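Local coordinates for protein putative fimbrium tip subunit Fim1C (Bacteroides ovatus, PDB 4EPS) that probably forms part of the tip of a fimbrium, the cell-surface filament that mediates adhesion and biofilm formation, at residues A[46-51]-A[58-63]; A[306-311]-A[385-390]; A[168-173]-A[261-266]. All blocks are in the same frame, centred on the assembly; numbering follows the deposited sequence.

In the fold
Contact 1 (46-51 with 58-63) is the buried one: neighbouring strands of a hairpin meet through backbone bonds, apolar side chains and asparagines lying against a phenylalanine ring. Contact 3 (168-173 with 261-266) is partly buried and pairs in parallel two strands far apart in sequence; its outer side chains are polar and charged, and its far end reaches the second subunit. Contact 2 (306-311 with 385-390) lies at the surface, where a helix end and a loop meet through one tyrosine and a sulfate-holding arginine. No two contacts share a strand or helix. Contacts 1 and 2 sit on opposite sides of the chain's centre, their centres about 62 Å apart; those of contacts 2 and 3 are about 28 Å apart.

Contact 1. Residues A[46-51]-A[58-63]; sequences IGLFAV and DEINNM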
loop_
_atom_site.group_PDB
_atom_site.type_symbol
_atom_site.label_atom_id
_atom_site.label_comp_id
_atom_site.label_asym_id
_atom_site.label_seq_id
_atom_site.Cartn_x
_atom_site.Cartn_y
_atom_site.Cartn_z
ATOM N N ILE A 46 -37.915 28.484 25.293
ATOM C CA ILE A 46 -39.168 27.779 25.078
ATOM C C ILE A 46 -40.293 28.619 25.649
ATOM O O ILE A 46 -40.063 29.465 26.506
ATOM C CB ILE A 46 -39.172 26.346 25.691
ATOM C CG1 ILE A 46 -38.976 26.375 27.233
ATOM C CG2 ILE A 46 -38.168 25.420 24.964
ATOM C CD1 ILE A 46 -39.494 25.209 27.903
ATOM N N GLY A 47 -41.500 28.355 25.193
ATOM C CA GLY A 47 -42.688 28.999 25.719
ATOM C C GLY A 47 -43.539 27.946 26.391
ATOM O O GLY A 47 -43.691 26.837 25.866
ATOM N N LEU A 48 -44.128 28.284 27.524
ATOM C CA LEU A 48 -44.975 27.347 28.260
ATOM C C LEU A 48 -46.432 27.836 28.346
ATOM O O LEU A 48 -46.671 29.021 28.590
ATOM C CB LEU A 48 -44.386 27.183 29.676
ATOM C CG LEU A 48 -45.125 26.243 30.649
ATOM C CD1 LEU A 48 -45.057 24.795 30.183
ATOM C CD2 LEU A 48 -44.530 26.322 32.030
ATOM N N PHE A 49 -47.388 26.894 28.232
ATOM C CA PHE A 49 -48.830 27.124 28.392
ATOM C C PHE A 49 -49.438 26.127 29.374
ATOM O O PHE A 49 -49.073 24.946 29.363
ATOM C CB PHE A 49 -49.571 26.980 27.054
ATOM C CG PHE A 49 -49.247 28.011 26.004
ATOM C CD1 PHE A 49 -48.198 27.811 25.108
ATOM C CD2 PHE A 49 -50.046 29.147 25.850
ATOM C CE1 PHE A 49 -47.915 28.757 24.118
ATOM C CE2 PHE A 49 -49.769 30.087 24.853
ATOM C CZ PHE A 49 -48.703 29.893 23.997
ATOM N N ALA A 50 -50.406 26.586 30.178
ATOM C CA ALA A 50 -51.179 25.738 31.082
ATOM C C ALA A 50 -52.647 25.917 30.729
ATOM O O ALA A 50 -53.141 27.055 30.698
ATOM C CB ALA A 50 -50.921 26.106 32.538
ATOM N N VAL A 51 -53.327 24.812 30.406
ATOM C CA VAL A 51 -54.742 24.847 30.031
ATOM C C VAL A 51 -55.538 24.168 31.146
ATOM O O VAL A 51 -55.283 23.010 31.481
ATOM C CB VAL A 51 -54.965 24.210 28.638
ATOM C CG1 VAL A 51 -56.442 24.150 28.268
ATOM C CG2 VAL A 51 -54.182 24.971 27.566
ATOM N N ASP A 58 -54.096 32.644 32.737
ATOM C CA ASP A 58 -53.478 33.963 32.552
ATOM C C ASP A 58 -52.068 34.017 33.104
ATOM O O ASP A 58 -51.232 34.747 32.567
ATOM C CB ASP A 58 -54.316 35.059 33.240
ATOM C CG ASP A 58 -55.707 35.268 32.672
ATOM O OD1 ASP A 58 -55.848 35.270 31.427
ATOM O OD2 ASP A 58 -56.642 35.521 33.470
ATOM N N GLU A 59 -51.806 33.277 34.192
ATOM C CA GLU A 59 -50.494 33.260 34.831
ATOM C C GLU A 59 -49.463 32.426 34.030
ATOM O O GLU A 59 -48.278 32.639 34.238
ATOM C CB GLU A 59 -50.585 32.752 36.289
ATOM C CG GLU A 59 -51.011 31.295 36.438
ATOM C CD GLU A 59 -50.946 30.719 37.839
ATOM O OE1 GLU A 59 -49.821 30.524 38.359
ATOM O OE2 GLU A 59 -52.025 30.404 38.394
ATOM N N ILE A 60 -49.905 31.469 33.169
ATOM C CA ILE A 60 -49.017 30.576 32.373
ATOM C C ILE A 60 -49.493 30.575 30.903
ATOM O O ILE A 60 -50.073 29.605 30.400
ATOM C CB ILE A 60 -48.904 29.122 32.967
ATOM C CG1 ILE A 60 -48.670 29.128 34.518
ATOM C CG2 ILE A 60 -47.765 28.333 32.252
ATOM C CD1 ILE A 60 -49.067 27.858 35.295
ATOM N N ASN A 61 -49.284 31.704 30.243
ATOM C CA ASN A 61 -49.716 31.935 28.877
ATOM C C ASN A 61 -48.523 32.411 28.082
ATOM O O ASN A 61 -48.139 33.576 28.186
ATOM C CB ASN A 61 -50.877 32.966 28.869
ATOM C CG ASN A 61 -51.566 33.140 27.536
ATOM O OD1 ASN A 61 -51.070 32.741 26.484
ATOM N ND2 ASN A 61 -52.743 33.739 27.555
ATOM N N ASN A 62 -47.876 31.478 27.337
ATOM C CA ASN A 62 -46.666 31.763 26.564
ATOM C C ASN A 62 -45.559 32.271 27.493
ATOM O O ASN A 62 -44.901 33.263 27.207
ATOM C CB ASN A 62 -46.930 32.748 25.403
ATOM C CG ASN A 62 -45.812 32.755 24.412
ATOM O OD1 ASN A 62 -45.146 31.737 24.215
ATOM N ND2 ASN A 62 -45.526 33.909 23.815
HETATM N N MSE A 63 -45.368 31.591 28.624
HETATM C CA MSE A 63 -44.352 31.981 29.589
HETATM C C MSE A 63 -42.969 31.525 29.107
HETATM O O MSE A 63 -42.787 30.337 28.824
HETATM C CB MSE A 63 -44.693 31.404 30.961
HETATM C CG MSE A 63 -43.799 31.910 32.068
HETATM SE SE MSE A 63 -44.249 31.034 33.772
HETATM C CE MSE A 63 -45.910 31.274 33.799
#
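F49 lays its ring against the turn of backbone at N61 and N62. The backbone N of N62 sits over one face, toward the rim, 3.4 Å from CE2, while N62 CB touches CZ at 3.6 Å. With CG of F49 beside its own backbone N (chi1 -66°), the ring swings back to the partner segment although its CB starts away from it. The N62 amide runs alongside and nearly parallel to the ring, planes 15° apart; its OD1 and ND2 are held by Y91 OH and the backbone O of Q95, which fix its rotation. N61 comes in more steeply, its OD1 near CE2. Strands 45-52 and 55-67 form a beta hairpin, and here the second carries a G1 beta bulge: N62 and M63 together stand opposite the single residue L48, with N62 at positive phi (59°). L48 and M63 are a hydrogen-bonded antiparallel pair, L48 N giving to M63 O at 2.8 Å and M63 N to L48 O at 2.9 Å. On the I60 side of the bulge, A50 N hydrogen-bonds I60 O at 3.0 Å. On the side away from F49, I60 packs against two partners: its CG2, anti to the backbone N, meets L48 CG at 3.7 Å, and its CB and CD1 rest on A50 CB.

Contact 2. Residues A[306-311]-A[385-390]; sequences SVLYKD and LRFLGY. With SO4 (sulfate ion), chain H.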
loop_
_atom_site.group_PDB
_atom_site.type_symbol
_atom_site.label_atom_id
_atom_site.label_comp_id
_atom_site.label_asym_id
_atom_site.label_seq_id
_atom_site.Cartn_x
_atom_site.Cartn_y
_atom_site.Cartn_z
ATOM N N SER A 306 8.482 22.331 15.460
ATOM C CA SER A 306 8.685 21.709 16.787
ATOM C C SER A 306 8.841 20.173 16.665
ATOM O O SER A 306 9.289 19.525 17.608
ATOM C CB SER A 306 7.553 22.067 17.747
ATOM O OG SER A 306 6.296 21.584 17.306
ATOM N N VAL A 307 8.479 19.603 15.505
ATOM C CA VAL A 307 8.641 18.177 15.216
ATOM C C VAL A 307 9.985 18.009 14.465
ATOM O O VAL A 307 10.887 17.306 14.944
ATOM C CB VAL A 307 7.411 17.588 14.442
ATOM C CG1 VAL A 307 7.655 16.134 14.029
ATOM C CG2 VAL A 307 6.136 17.685 15.287
ATOM N N LEU A 308 10.144 18.704 13.312
ATOM C CA LEU A 308 11.392 18.626 12.542
ATOM C C LEU A 308 12.636 18.906 13.348
ATOM O O LEU A 308 13.652 18.244 13.155
ATOM C CB LEU A 308 11.374 19.644 11.368
ATOM C CG LEU A 308 10.550 19.293 10.141
ATOM C CD1 LEU A 308 10.448 20.524 9.205
ATOM C CD2 LEU A 308 11.177 18.118 9.383
ATOM N N TYR A 309 12.586 19.928 14.206
ATOM C CA TYR A 309 13.771 20.400 14.910
ATOM C C TYR A 309 13.751 20.128 16.412
ATOM O O TYR A 309 14.462 20.805 17.172
ATOM C CB TYR A 309 13.957 21.907 14.621
ATOM C CG TYR A 309 13.865 22.181 13.133
ATOM C CD1 TYR A 309 14.729 21.559 12.233
ATOM C CD2 TYR A 309 12.870 23.013 12.618
ATOM C CE1 TYR A 309 14.593 21.740 10.859
ATOM C CE2 TYR A 309 12.730 23.210 11.241
ATOM C CZ TYR A 309 13.586 22.566 10.369
ATOM O OH TYR A 309 13.445 22.784 9.024
ATOM N N LYS A 310 13.013 19.086 16.830
ATOM C CA LYS A 310 12.901 18.703 18.252
ATOM C C LYS A 310 14.273 18.385 18.901
ATOM O O LYS A 310 14.434 18.640 20.090
ATOM C CB LYS A 310 11.937 17.512 18.431
ATOM C CG LYS A 310 12.389 16.194 17.803
ATOM C CD LYS A 310 11.335 15.099 17.998
ATOM C CE LYS A 310 11.899 13.699 17.852
ATOM N NZ LYS A 310 12.201 13.352 16.437
ATOM N N ASP A 311 15.245 17.858 18.130
ATOM C CA ASP A 311 16.564 17.475 18.651
ATOM C C ASP A 311 17.649 18.558 18.435
ATOM O O ASP A 311 18.815 18.315 18.760
ATOM C CB ASP A 311 17.007 16.136 18.028
ATOM C CG ASP A 311 16.089 14.959 18.363
ATOM O OD1 ASP A 311 15.537 14.929 19.492
ATOM O OD2 ASP A 311 15.940 14.058 17.508
ATOM N N LEU A 385 17.903 27.919 6.934
ATOM C CA LEU A 385 17.667 26.556 6.422
ATOM C C LEU A 385 16.424 25.884 7.037
ATOM O O LEU A 385 16.023 24.815 6.581
ATOM C CB LEU A 385 18.909 25.681 6.651
ATOM C CG LEU A 385 20.196 26.105 5.864
ATOM C CD1 LEU A 385 21.359 25.151 6.152
ATOM C CD2 LEU A 385 19.945 26.176 4.364
ATOM N N ARG A 386 15.777 26.524 8.017
ATOM C CA ARG A 386 14.593 25.944 8.678
ATOM C C ARG A 386 13.296 26.156 7.899
ATOM O O ARG A 386 13.108 27.206 7.279
ATOM C CB ARG A 386 14.401 26.543 10.093
ATOM C CG ARG A 386 15.654 26.546 10.989
ATOM C CD ARG A 386 16.203 25.139 11.187
ATOM N NE ARG A 386 17.291 25.119 12.166
ATOM C CZ ARG A 386 18.129 24.106 12.321
ATOM N NH1 ARG A 386 18.060 23.050 11.520
ATOM N NH2 ARG A 386 19.075 24.160 13.250
ATOM N N PHE A 387 12.375 25.181 7.989
ATOM C CA PHE A 387 11.047 25.271 7.351
ATOM C C PHE A 387 10.154 26.115 8.227
ATOM O O PHE A 387 9.681 25.617 9.252
ATOM C CB PHE A 387 10.429 23.874 7.208
ATOM C CG PHE A 387 10.933 22.975 6.113
ATOM C CD1 PHE A 387 12.140 23.237 5.473
ATOM C CD2 PHE A 387 10.189 21.874 5.706
ATOM C CE1 PHE A 387 12.599 22.412 4.449
ATOM C CE2 PHE A 387 10.653 21.042 4.684
ATOM C CZ PHE A 387 11.846 21.323 4.056
ATOM N N LEU A 388 9.939 27.388 7.862
ATOM C CA LEU A 388 9.170 28.323 8.710
ATOM C C LEU A 388 8.236 29.227 7.938
ATOM O O LEU A 388 7.778 30.226 8.490
ATOM C CB LEU A 388 10.171 29.210 9.517
ATOM C CG LEU A 388 10.941 28.469 10.632
ATOM C CD1 LEU A 388 12.124 29.285 11.108
ATOM C CD2 LEU A 388 10.005 28.110 11.800
ATOM N N GLY A 389 7.951 28.900 6.673
ATOM C CA GLY A 389 7.093 29.744 5.845
ATOM C C GLY A 389 5.713 29.988 6.433
ATOM O O GLY A 389 5.221 31.118 6.391
ATOM N N TYR A 390 5.083 28.951 7.004
ATOM C CA TYR A 390 3.741 29.156 7.574
ATOM C C TYR A 390 3.827 30.164 8.742
ATOM O O TYR A 390 3.075 31.157 8.770
ATOM C CB TYR A 390 3.058 27.846 8.005
ATOM C CG TYR A 390 1.670 28.181 8.510
ATOM C CD1 TYR A 390 0.645 28.495 7.622
ATOM C CD2 TYR A 390 1.434 28.374 9.872
ATOM C CE1 TYR A 390 -0.615 28.899 8.077
ATOM C CE2 TYR A 390 0.184 28.794 10.338
ATOM C CZ TYR A 390 -0.832 29.063 9.438
ATOM O OH TYR A 390 -2.051 29.508 9.886
HETATM S S SO4 H . 21.024 21.107 13.151
HETATM O O1 SO4 H . 22.236 21.194 12.329
HETATM O O2 SO4 H . 21.049 19.892 13.988
HETATM O O3 SO4 H . 20.954 22.294 14.008
HETATM O O4 SO4 H . 19.859 21.042 12.259
#
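Y309 reaches across to R386 and F387 from the point where the chain leaves helix 305-308. Its CG stands beside the backbone N, which directs the ring toward the loop 385-388. Followed outward, CB carries the ring into a sandwich: L308 CB from its own segment lies over the centre of one face, and R386 CD lies over the centre of the other, a CH-pi contact 3.8 Å from the ring centroid and 12° off its normal. Along one flank, CD1 meets R386 NH1 at 3.7 Å, and CE1 has NH1 and CD for neighbours; on the other, CE2 lies near R386 CB and the backbone N of F387. At the tip, OH accepts a bond from F387 N at 2.8 Å, with a fairly straight N-H...O angle of 160°, the donor lying at the ring's edge. The same hydroxyl hydrogen-bonds a glycerol and also touches F387 CB. Beside it L308 CD1 packs on F387 CD2 at 3.8 Å.

R386 bends at its second torsion and crosses the tyrosine with its guanidinium turned 46° from the ring. NH1 and NH2 grip a sulfate, probably from the crystallisation liquor, edge-on, to O4 and O3 respectively, both at 2.8 Å, while NE pairs with E378; the anion and the carboxylate together probably help fix the group's rotation. The whole is a surface tie between loops: a tyrosine just past the C-terminal end of helix 305-308 bonds the backbone of the loop that leads into helix 389-403.

Contact 3. Residues A[168-173]-A[261-266]; sequences STRYIF and YKEVTH
The Y171 ring takes V264 CG2 over one face, a CH-pi contact 3.8 Å from the centroid and offset toward the rim, while H266 CB comes at its edge. F173 rests one face on Y171 CB and has H266 O in plane at its edge. On the other side of the sheet, the Y261 ring meets S168 OG in plane at its edge, and its OH hydrogen-bonds E263 OE2 at 2.7 Å. The R170 guanidinium has I172 CG1 over one face; at its edge NH1 makes a weak salt bridge to E263 OE2 at 3.4 Å, the carboxylate turned 85° to it. Strands 148-174 and 261-267 run parallel, 168-173 belonging to the fimbrillin-like family region, S168 to F173 pairing in order with Y261 to H266. Bonds such as V264 N to R170 O, 2.8 Å, zip the backbones together. K262 bends at chi4 (-67°) to bring NZ to T169 OG1 at 2.7 Å, an oxygen that also bonds a glycerol, and T169 CG2 touches V264 CG2. A valine in place of this threonine would probably leave the K262 ammonium without this acceptor and free the lysine's end to turn. H266 bonds E177 of the second subunit and D272.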
loop_
_atom_site.group_PDB
_atom_site.type_symbol
_atom_site.label_atom_id
_atom_site.label_comp_id
_atom_site.label_asym_id
_atom_site.label_seq_id
_atom_site.Cartn_x
_atom_site.Cartn_y
_atom_site.Cartn_z
ATOM N N SER A 168 -16.988 11.861 -0.753
ATOM C CA SER A 168 -15.757 12.295 -0.088
ATOM C C SER A 168 -14.811 11.106 -0.043
ATOM O O SER A 168 -15.259 9.964 -0.144
ATOM C CB SER A 168 -16.020 12.870 1.301
ATOM O OG SER A 168 -16.612 11.933 2.190
ATOM N N THR A 169 -13.505 11.368 0.048
ATOM C CA THR A 169 -12.531 10.279 0.038
ATOM C C THR A 169 -11.485 10.458 1.119
ATOM O O THR A 169 -10.729 11.421 1.095
ATOM C CB THR A 169 -11.838 10.183 -1.331
ATOM O OG1 THR A 169 -12.821 10.045 -2.339
ATOM C CG2 THR A 169 -10.834 8.972 -1.413
ATOM N N ARG A 170 -11.438 9.528 2.057
ATOM C CA ARG A 170 -10.361 9.548 3.029
ATOM C C ARG A 170 -9.117 8.946 2.355
ATOM O O ARG A 170 -9.208 7.895 1.716
ATOM C CB ARG A 170 -10.733 8.771 4.296
ATOM C CG ARG A 170 -9.523 8.562 5.202
ATOM C CD ARG A 170 -9.811 7.644 6.338
ATOM N NE ARG A 170 -8.688 7.644 7.279
ATOM C CZ ARG A 170 -8.622 6.853 8.341
ATOM N NH1 ARG A 170 -9.588 5.975 8.584
ATOM N NH2 ARG A 170 -7.578 6.914 9.157
ATOM N N TYR A 171 -7.975 9.624 2.475
ATOM C CA TYR A 171 -6.701 9.092 2.000
ATOM C C TYR A 171 -5.905 8.609 3.187
ATOM O O TYR A 171 -5.672 9.369 4.123
ATOM C CB TYR A 171 -5.876 10.153 1.235
ATOM C CG TYR A 171 -6.350 10.392 -0.174
ATOM C CD1 TYR A 171 -7.476 11.171 -0.428
ATOM C CD2 TYR A 171 -5.687 9.823 -1.259
ATOM C CE1 TYR A 171 -7.943 11.363 -1.724
ATOM C CE2 TYR A 171 -6.141 10.019 -2.563
ATOM C CZ TYR A 171 -7.264 10.805 -2.788
ATOM O OH TYR A 171 -7.757 11.011 -4.048
ATOM N N ILE A 172 -5.521 7.347 3.175
ATOM C CA ILE A 172 -4.574 6.819 4.164
ATOM C C ILE A 172 -3.224 6.891 3.428
ATOM O O ILE A 172 -2.948 6.058 2.566
ATOM C CB ILE A 172 -4.951 5.403 4.653
ATOM C CG1 ILE A 172 -6.332 5.422 5.395
ATOM C CG2 ILE A 172 -3.835 4.797 5.537
ATOM C CD1 ILE A 172 -7.086 4.070 5.370
ATOM N N PHE A 173 -2.436 7.919 3.716
ATOM C CA PHE A 173 -1.137 8.083 3.057
ATOM C C PHE A 173 -0.124 7.152 3.676
ATOM O O PHE A 173 -0.045 7.045 4.910
ATOM C CB PHE A 173 -0.659 9.529 3.148
ATOM C CG PHE A 173 -1.504 10.474 2.328
ATOM C CD1 PHE A 173 -1.704 10.253 0.971
ATOM C CD2 PHE A 173 -2.083 11.597 2.913
ATOM C CE1 PHE A 173 -2.465 11.141 0.212
ATOM C CE2 PHE A 173 -2.813 12.508 2.143
ATOM C CZ PHE A 173 -2.992 12.277 0.805
ATOM N N TYR A 261 -19.186 8.721 1.430
ATOM C CA TYR A 261 -17.826 8.571 1.969
ATOM C C TYR A 261 -17.159 7.253 1.560
ATOM O O TYR A 261 -17.758 6.173 1.656
ATOM C CB TYR A 261 -17.880 8.670 3.493
ATOM C CG TYR A 261 -16.569 8.415 4.208
ATOM C CD1 TYR A 261 -15.622 9.426 4.348
ATOM C CD2 TYR A 261 -16.297 7.174 4.787
ATOM C CE1 TYR A 261 -14.439 9.214 5.058
ATOM C CE2 TYR A 261 -15.120 6.953 5.501
ATOM C CZ TYR A 261 -14.218 7.988 5.671
ATOM O OH TYR A 261 -13.087 7.777 6.407
ATOM N N LYS A 262 -15.880 7.334 1.149
ATOM C CA LYS A 262 -15.136 6.108 0.844
ATOM C C LYS A 262 -13.688 6.299 1.312
ATOM O O LYS A 262 -13.284 7.437 1.579
ATOM C CB LYS A 262 -15.215 5.720 -0.646
ATOM C CG LYS A 262 -14.305 6.545 -1.565
ATOM C CD LYS A 262 -14.441 6.079 -3.013
ATOM C CE LYS A 262 -13.286 6.522 -3.884
ATOM N NZ LYS A 262 -13.261 7.999 -4.075
ATOM N N GLU A 263 -12.922 5.196 1.430
ATOM C CA GLU A 263 -11.523 5.285 1.876
ATOM C C GLU A 263 -10.594 4.653 0.862
ATOM O O GLU A 263 -10.930 3.620 0.267
ATOM C CB GLU A 263 -11.329 4.562 3.232
ATOM C CG GLU A 263 -12.214 5.049 4.376
ATOM C CD GLU A 263 -11.811 4.572 5.766
ATOM O OE1 GLU A 263 -10.970 3.648 5.862
ATOM O OE2 GLU A 263 -12.283 5.176 6.760
ATOM N N VAL A 264 -9.422 5.272 0.652
ATOM C CA VAL A 264 -8.395 4.731 -0.238
ATOM C C VAL A 264 -7.026 4.799 0.452
ATOM O O VAL A 264 -6.839 5.532 1.415
ATOM C CB VAL A 264 -8.317 5.444 -1.635
ATOM C CG1 VAL A 264 -9.646 5.395 -2.402
ATOM C CG2 VAL A 264 -7.804 6.883 -1.513
ATOM N N THR A 265 -6.071 4.060 -0.085
ATOM C CA THR A 265 -4.694 4.157 0.405
ATOM C C THR A 265 -3.841 4.702 -0.724
ATOM O O THR A 265 -4.127 4.466 -1.895
ATOM C CB THR A 265 -4.122 2.843 0.965
ATOM O OG1 THR A 265 -4.108 1.849 -0.058
ATOM C CG2 THR A 265 -4.833 2.373 2.229
ATOM N N HIS A 266 -2.795 5.444 -0.371
ATOM C CA HIS A 266 -1.965 6.035 -1.405
ATOM C C HIS A 266 -0.538 6.216 -0.931
ATOM O O HIS A 266 -0.304 6.840 0.104
ATOM C CB HIS A 266 -2.549 7.404 -1.865
ATOM C CG HIS A 266 -1.699 8.088 -2.905
ATOM N ND1 HIS A 266 -1.681 7.648 -4.230
ATOM C CD2 HIS A 266 -0.813 9.107 -2.766
ATOM C CE1 HIS A 266 -0.794 8.421 -4.861
ATOM N NE2 HIS A 266 -0.236 9.311 -4.024
#